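DUF917 domain-containing protein (Chromobacterium violaceum, PDB 2O3I) is of unknown function but belongs to the S-methyl thiohydantoin desulfurase-like (DUF917) family. Local coordinates at residues 30-44 and 73-85. The protein carries 2 engineered substitutions. Sequence-based numbering, arbitrary orientation.
Sequences SARHLAANFRKGDYY and AINQVQWPNGPVE
Asn37, in the type I turn from Ala35 to Phe38, lies across the indole of Trp79. Its CB sits over one face of the six-membered ring, 3.7 Å from the centroid of the Trp79 ring, a CH-pi contact. CG, beside the backbone N, continues over the ring, and the turn about chi2 (-58°) lays the amide nearly parallel to the indole, the two planes 16° apart, with OD1 above CZ2. At the tip, ND2 donates to Gln78 O at 3.3 Å, arriving from above the carbonyl plane. That carbonyl is gripped a second time by a water, which also donates to Leu34 O and accepts from Tyr44 OH, so that one solvent molecule links Leu34 of helix 28-35, the 73-85 segment and Tyr44. The contact belongs to the S-Me-THD-like N-terminal domain, where helix 28-35 and the loop after it pack on the segment linking helix 71-74 to helix 81-96. Tyr43, Tyr44 and Trp79 form an aromatic cluster there: Trp79 CE3 lies 3.7 Å from Tyr43 CG, offset over one face of the phenol, while Tyr44 meets the indole rim to rim. With CG anti to the backbone N (chi1 -166°), Tyr43 extends along Trp79 to the start of helix 81-96, where its OH donates to Asn81 OD1 at 2.8 Å in the carbonyl plane. Leu34 CD2 packs 3.6 Å from Val77 CG1; both residues also rest on Tyr67 of strand 61-69. Farther along, His33 ND1 makes a weak, bent bond to Asn75 O, and Asn75 OD1 is held by Thr27.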
loop_
_atom_site.group_PDB
_atom_site.type_symbol
_atom_site.label_atom_id
_atom_site.label_comp_id
_atom_site.label_asym_id
_atom_site.label_seq_id
_atom_site.Cartn_x
_atom_site.Cartn_y
_atom_site.Cartn_z
ATOM N N SER A 30 5.825 22.928 -12.367
ATOM C CA SER A 30 4.745 22.651 -11.431
ATOM C C SER A 30 4.799 23.620 -10.252
ATOM O O SER A 30 3.778 23.924 -9.653
ATOM C CB SER A 30 4.813 21.200 -10.932
ATOM O OG SER A 30 5.882 20.998 -10.026
ATOM N N ALA A 31 5.991 24.103 -9.917
ATOM C CA ALA A 31 6.128 25.047 -8.813
ATOM C C ALA A 31 5.490 26.377 -9.210
ATOM O O ALA A 31 4.825 27.017 -8.397
ATOM C CB ALA A 31 7.596 25.254 -8.463
ATOM N N ARG A 32 5.693 26.779 -10.463
ATOM C CA ARG A 32 5.136 28.026 -10.981
ATOM C C ARG A 32 3.626 27.923 -11.134
ATOM O O ARG A 32 2.904 28.889 -10.902
ATOM C CB ARG A 32 5.791 28.391 -12.324
ATOM C CG ARG A 32 7.161 29.072 -12.169
ATOM C CD ARG A 32 7.932 29.189 -13.482
ATOM N NE ARG A 32 9.216 29.868 -13.303
ATOM C CZ ARG A 32 10.225 29.820 -14.175
ATOM N NH1 ARG A 32 10.103 29.124 -15.296
ATOM N NH2 ARG A 32 11.364 30.453 -13.919
ATOM N N HIS A 33 3.154 26.747 -11.519
ATOM C CA HIS A 33 1.727 26.521 -11.671
ATOM C C HIS A 33 1.009 26.766 -10.351
ATOM O O HIS A 33 -0.082 27.340 -10.322
ATOM C CB HIS A 33 1.466 25.086 -12.125
ATOM C CG HIS A 33 1.675 24.867 -13.590
ATOM N ND1 HIS A 33 1.818 23.610 -14.140
ATOM C CD2 HIS A 33 1.755 25.742 -14.620
ATOM C CE1 HIS A 33 1.981 23.722 -15.447
ATOM N NE2 HIS A 33 1.946 25.004 -15.764
ATOM N N LEU A 34 1.626 26.322 -9.259
ATOM C CA LEU A 34 1.039 26.484 -7.935
ATOM C C LEU A 34 1.146 27.918 -7.421
ATOM O O LEU A 34 0.191 28.459 -6.853
ATOM C CB LEU A 34 1.707 25.530 -6.943
ATOM C CG LEU A 34 1.373 24.041 -7.055
ATOM C CD1 LEU A 34 2.260 23.248 -6.115
ATOM C CD2 LEU A 34 -0.098 23.819 -6.707
ATOM N N ALA A 35 2.310 28.528 -7.626
ATOM C CA ALA A 35 2.553 29.896 -7.178
ATOM C C ALA A 35 1.692 30.926 -7.912
ATOM O O ALA A 35 1.337 31.962 -7.347
ATOM C CB ALA A 35 4.026 30.238 -7.344
ATOM N N ALA A 36 1.357 30.640 -9.166
ATOM C CA ALA A 36 0.544 31.555 -9.959
ATOM C C ALA A 36 -0.804 31.870 -9.317
ATOM O O ALA A 36 -1.357 32.947 -9.534
ATOM C CB ALA A 36 0.325 30.983 -11.350
ATOM N N ASN A 37 -1.329 30.937 -8.524
ATOM C CA ASN A 37 -2.625 31.134 -7.879
ATOM C C ASN A 37 -2.568 31.584 -6.424
ATOM O O ASN A 37 -3.605 31.665 -5.764
ATOM C CB ASN A 37 -3.465 29.854 -7.961
ATOM C CG ASN A 37 -3.912 29.539 -9.376
ATOM O OD1 ASN A 37 -4.578 30.351 -10.024
ATOM N ND2 ASN A 37 -3.552 28.354 -9.861
ATOM N N PHE A 38 -1.374 31.869 -5.916
ATOM C CA PHE A 38 -1.249 32.306 -4.532
ATOM C C PHE A 38 -1.559 33.788 -4.394
ATOM O O PHE A 38 -0.829 34.636 -4.891
ATOM C CB PHE A 38 0.161 32.048 -3.996
ATOM C CG PHE A 38 0.341 32.431 -2.546
ATOM C CD1 PHE A 38 1.463 33.142 -2.136
ATOM C CD2 PHE A 38 -0.603 32.071 -1.587
ATOM C CE1 PHE A 38 1.643 33.493 -0.796
ATOM C CE2 PHE A 38 -0.431 32.420 -0.244
ATOM C CZ PHE A 38 0.695 33.133 0.148
ATOM N N ARG A 39 -2.652 34.088 -3.709
ATOM C CA ARG A 39 -3.062 35.462 -3.469
ATOM C C ARG A 39 -4.201 35.403 -2.457
ATOM O O ARG A 39 -4.956 34.428 -2.427
ATOM C CB ARG A 39 -3.535 36.114 -4.766
ATOM C CG ARG A 39 -4.696 35.404 -5.399
ATOM C CD ARG A 39 -5.056 36.011 -6.741
ATOM N NE ARG A 39 -6.257 35.387 -7.284
ATOM C CZ ARG A 39 -7.464 35.481 -6.730
ATOM N NH1 ARG A 39 -7.637 36.183 -5.614
ATOM N NH2 ARG A 39 -8.500 34.868 -7.291
ATOM N N LYS A 40 -4.319 36.425 -1.618
ATOM C CA LYS A 40 -5.384 36.418 -0.622
ATOM C C LYS A 40 -6.746 36.297 -1.306
ATOM O O LYS A 40 -7.013 36.954 -2.311
ATOM C CB LYS A 40 -5.336 37.692 0.231
ATOM C CG LYS A 40 -6.110 37.585 1.547
ATOM C CD LYS A 40 -5.970 38.857 2.385
ATOM C CE LYS A 40 -6.530 38.672 3.796
ATOM N NZ LYS A 40 -7.979 38.299 3.812
ATOM N N GLY A 41 -7.599 35.437 -0.764
ATOM C CA GLY A 41 -8.914 35.248 -1.340
ATOM C C GLY A 41 -9.691 34.175 -0.610
ATOM O O GLY A 41 -9.501 33.959 0.587
ATOM N N ASP A 42 -10.576 33.499 -1.329
ATOM C CA ASP A 42 -11.373 32.439 -0.736
ATOM C C ASP A 42 -10.462 31.302 -0.282
ATOM O O ASP A 42 -10.474 30.918 0.884
ATOM C CB ASP A 42 -12.387 31.901 -1.746
ATOM C CG ASP A 42 -13.389 30.959 -1.112
ATOM O OD1 ASP A 42 -13.750 29.951 -1.751
ATOM O OD2 ASP A 42 -13.826 31.232 0.026
ATOM N N TYR A 43 -9.662 30.777 -1.208
ATOM C CA TYR A 43 -8.761 29.669 -0.897
ATOM C C TYR A 43 -7.650 30.037 0.103
ATOM O O TYR A 43 -7.499 29.365 1.120
ATOM C CB TYR A 43 -8.162 29.106 -2.191
ATOM C CG TYR A 43 -7.477 27.758 -2.034
ATOM C CD1 TYR A 43 -6.155 27.666 -1.579
ATOM C CD2 TYR A 43 -8.149 26.571 -2.354
ATOM C CE1 TYR A 43 -5.521 26.424 -1.454
ATOM C CE2 TYR A 43 -7.524 25.326 -2.226
ATOM C CZ TYR A 43 -6.212 25.263 -1.781
ATOM O OH TYR A 43 -5.589 24.045 -1.679
ATOM N N TYR A 44 -6.886 31.093 -0.174
ATOM C CA TYR A 44 -5.815 31.510 0.735
ATOM C C TYR A 44 -6.246 32.701 1.587
ATOM O O TYR A 44 -6.335 33.827 1.100
ATOM C CB TYR A 44 -4.550 31.881 -0.048
ATOM C CG TYR A 44 -3.922 30.729 -0.798
ATOM C CD1 TYR A 44 -4.037 30.631 -2.187
ATOM C CD2 TYR A 44 -3.213 29.731 -0.117
ATOM C CE1 TYR A 44 -3.458 29.568 -2.887
ATOM C CE2 TYR A 44 -2.633 28.662 -0.806
ATOM C CZ TYR A 44 -2.764 28.591 -2.192
ATOM O OH TYR A 44 -2.230 27.531 -2.878
ATOM N N ALA A 73 1.579 14.100 -13.560
ATOM C CA ALA A 73 0.329 14.424 -12.886
ATOM C C ALA A 73 0.463 15.698 -12.059
ATOM O O ALA A 73 -0.445 16.528 -12.026
ATOM C CB ALA A 73 -0.096 13.260 -11.993
ATOM N N ILE A 74 1.605 15.856 -11.401
ATOM C CA ILE A 74 1.838 17.030 -10.571
ATOM C C ILE A 74 1.932 18.325 -11.390
ATOM O O ILE A 74 1.576 19.398 -10.900
ATOM C CB ILE A 74 3.104 16.826 -9.700
ATOM C CG1 ILE A 74 2.915 15.578 -8.827
ATOM C CG2 ILE A 74 3.341 18.038 -8.810
ATOM C CD1 ILE A 74 4.130 15.165 -8.022
ATOM N N ASN A 75 2.385 18.226 -12.639
ATOM C CA ASN A 75 2.494 19.404 -13.501
ATOM C C ASN A 75 1.125 19.961 -13.884
ATOM O O ASN A 75 1.037 21.001 -14.527
ATOM C CB ASN A 75 3.259 19.080 -14.794
ATOM C CG ASN A 75 4.769 19.078 -14.606
ATOM O OD1 ASN A 75 5.345 20.029 -14.077
ATOM N ND2 ASN A 75 5.418 18.011 -15.054
ATOM N N GLN A 76 0.060 19.273 -13.487
ATOM C CA GLN A 76 -1.292 19.705 -13.824
ATOM C C GLN A 76 -2.013 20.383 -12.666
ATOM O O GLN A 76 -3.053 21.017 -12.851
ATOM C CB GLN A 76 -2.113 18.502 -14.292
ATOM C CG GLN A 76 -1.527 17.776 -15.498
ATOM C CD GLN A 76 -2.325 16.536 -15.866
ATOM O OE1 GLN A 76 -3.543 16.605 -16.058
ATOM N NE2 GLN A 76 -1.641 15.394 -15.969
ATOM N N VAL A 77 -1.454 20.251 -11.471
ATOM C CA VAL A 77 -2.046 20.833 -10.278
ATOM C C VAL A 77 -2.002 22.359 -10.283
ATOM O O VAL A 77 -1.032 22.959 -10.739
ATOM C CB VAL A 77 -1.335 20.307 -9.022
ATOM C CG1 VAL A 77 -1.971 20.887 -7.783
ATOM C CG2 VAL A 77 -1.413 18.790 -8.991
ATOM N N GLN A 78 -3.073 22.969 -9.779
ATOM C CA GLN A 78 -3.202 24.421 -9.688
ATOM C C GLN A 78 -3.200 24.850 -8.221
ATOM O O GLN A 78 -2.643 25.886 -7.868
ATOM C CB GLN A 78 -4.504 24.887 -10.341
ATOM C CG GLN A 78 -4.547 24.794 -11.854
ATOM C CD GLN A 78 -3.538 25.705 -12.520
ATOM O OE1 GLN A 78 -2.371 25.346 -12.685
ATOM N NE2 GLN A 78 -3.981 26.904 -12.896
ATOM N N TRP A 79 -3.849 24.053 -7.375
ATOM C CA TRP A 79 -3.911 24.326 -5.937
ATOM C C TRP A 79 -3.421 23.073 -5.205
ATOM O O TRP A 79 -3.653 21.958 -5.656
ATOM C CB TRP A 79 -5.344 24.668 -5.513
ATOM C CG TRP A 79 -6.026 25.621 -6.457
ATOM C CD1 TRP A 79 -6.591 25.318 -7.665
ATOM C CD2 TRP A 79 -6.173 27.034 -6.292
ATOM N NE1 TRP A 79 -7.079 26.453 -8.262
ATOM C CE2 TRP A 79 -6.836 27.522 -7.442
ATOM C CE3 TRP A 79 -5.808 27.936 -5.285
ATOM C CZ2 TRP A 79 -7.144 28.873 -7.614
ATOM C CZ3 TRP A 79 -6.112 29.279 -5.454
ATOM C CH2 TRP A 79 -6.774 29.735 -6.613
ATOM N N PRO A 80 -2.726 23.243 -4.072
ATOM C CA PRO A 80 -2.219 22.089 -3.323
ATOM C C PRO A 80 -3.241 21.416 -2.408
ATOM O O PRO A 80 -3.020 21.301 -1.202
ATOM C CB PRO A 80 -1.062 22.690 -2.541
ATOM C CG PRO A 80 -1.598 24.037 -2.187
ATOM C CD PRO A 80 -2.249 24.505 -3.480
ATOM N N ASN A 81 -4.354 20.968 -2.978
ATOM C CA ASN A 81 -5.388 20.317 -2.180
ATOM C C ASN A 81 -4.872 19.095 -1.427
ATOM O O ASN A 81 -5.168 18.919 -0.245
ATOM C CB ASN A 81 -6.580 19.920 -3.057
ATOM C CG ASN A 81 -7.431 21.109 -3.462
ATOM O OD1 ASN A 81 -7.168 22.240 -3.048
ATOM N ND2 ASN A 81 -8.459 20.859 -4.268
ATOM N N GLY A 82 -4.101 18.254 -2.108
ATOM C CA GLY A 82 -3.567 17.062 -1.466
ATOM C C GLY A 82 -2.748 17.358 -0.219
ATOM O O GLY A 82 -3.065 16.852 0.858
ATOM N N PRO A 83 -1.674 18.158 -0.335
ATOM C CA PRO A 83 -0.838 18.494 0.822
ATOM C C PRO A 83 -1.634 19.182 1.933
ATOM O O PRO A 83 -1.440 18.902 3.115
ATOM C CB PRO A 83 0.232 19.403 0.219
ATOM C CG PRO A 83 0.413 18.825 -1.146
ATOM C CD PRO A 83 -1.025 18.588 -1.588
ATOM N N VAL A 84 -2.525 20.089 1.552
ATOM C CA VAL A 84 -3.346 20.788 2.533
ATOM C C VAL A 84 -4.191 19.766 3.301
ATOM O O VAL A 84 -4.276 19.798 4.536
ATOM C CB VAL A 84 -4.277 21.816 1.842
ATOM C CG1 VAL A 84 -5.312 22.325 2.824
ATOM C CG2 VAL A 84 -3.464 22.978 1.305
ATOM N N GLU A 85 -4.800 18.844 2.567
ATOM C CA GLU A 85 -5.639 17.828 3.193
ATOM C C GLU A 85 -4.823 16.875 4.079
ATOM O O GLU A 85 -5.297 16.441 5.133
ATOM C CB GLU A 85 -6.389 17.037 2.121
ATOM C CG GLU A 85 -7.635 16.357 2.642
ATOM C CD GLU A 85 -8.700 17.354 3.062
ATOM O OE1 GLU A 85 -9.319 17.150 4.127
ATOM O OE2 GLU A 85 -8.920 18.338 2.321
HETATM O O HOH W 1 -2.077 27.781 -5.682
#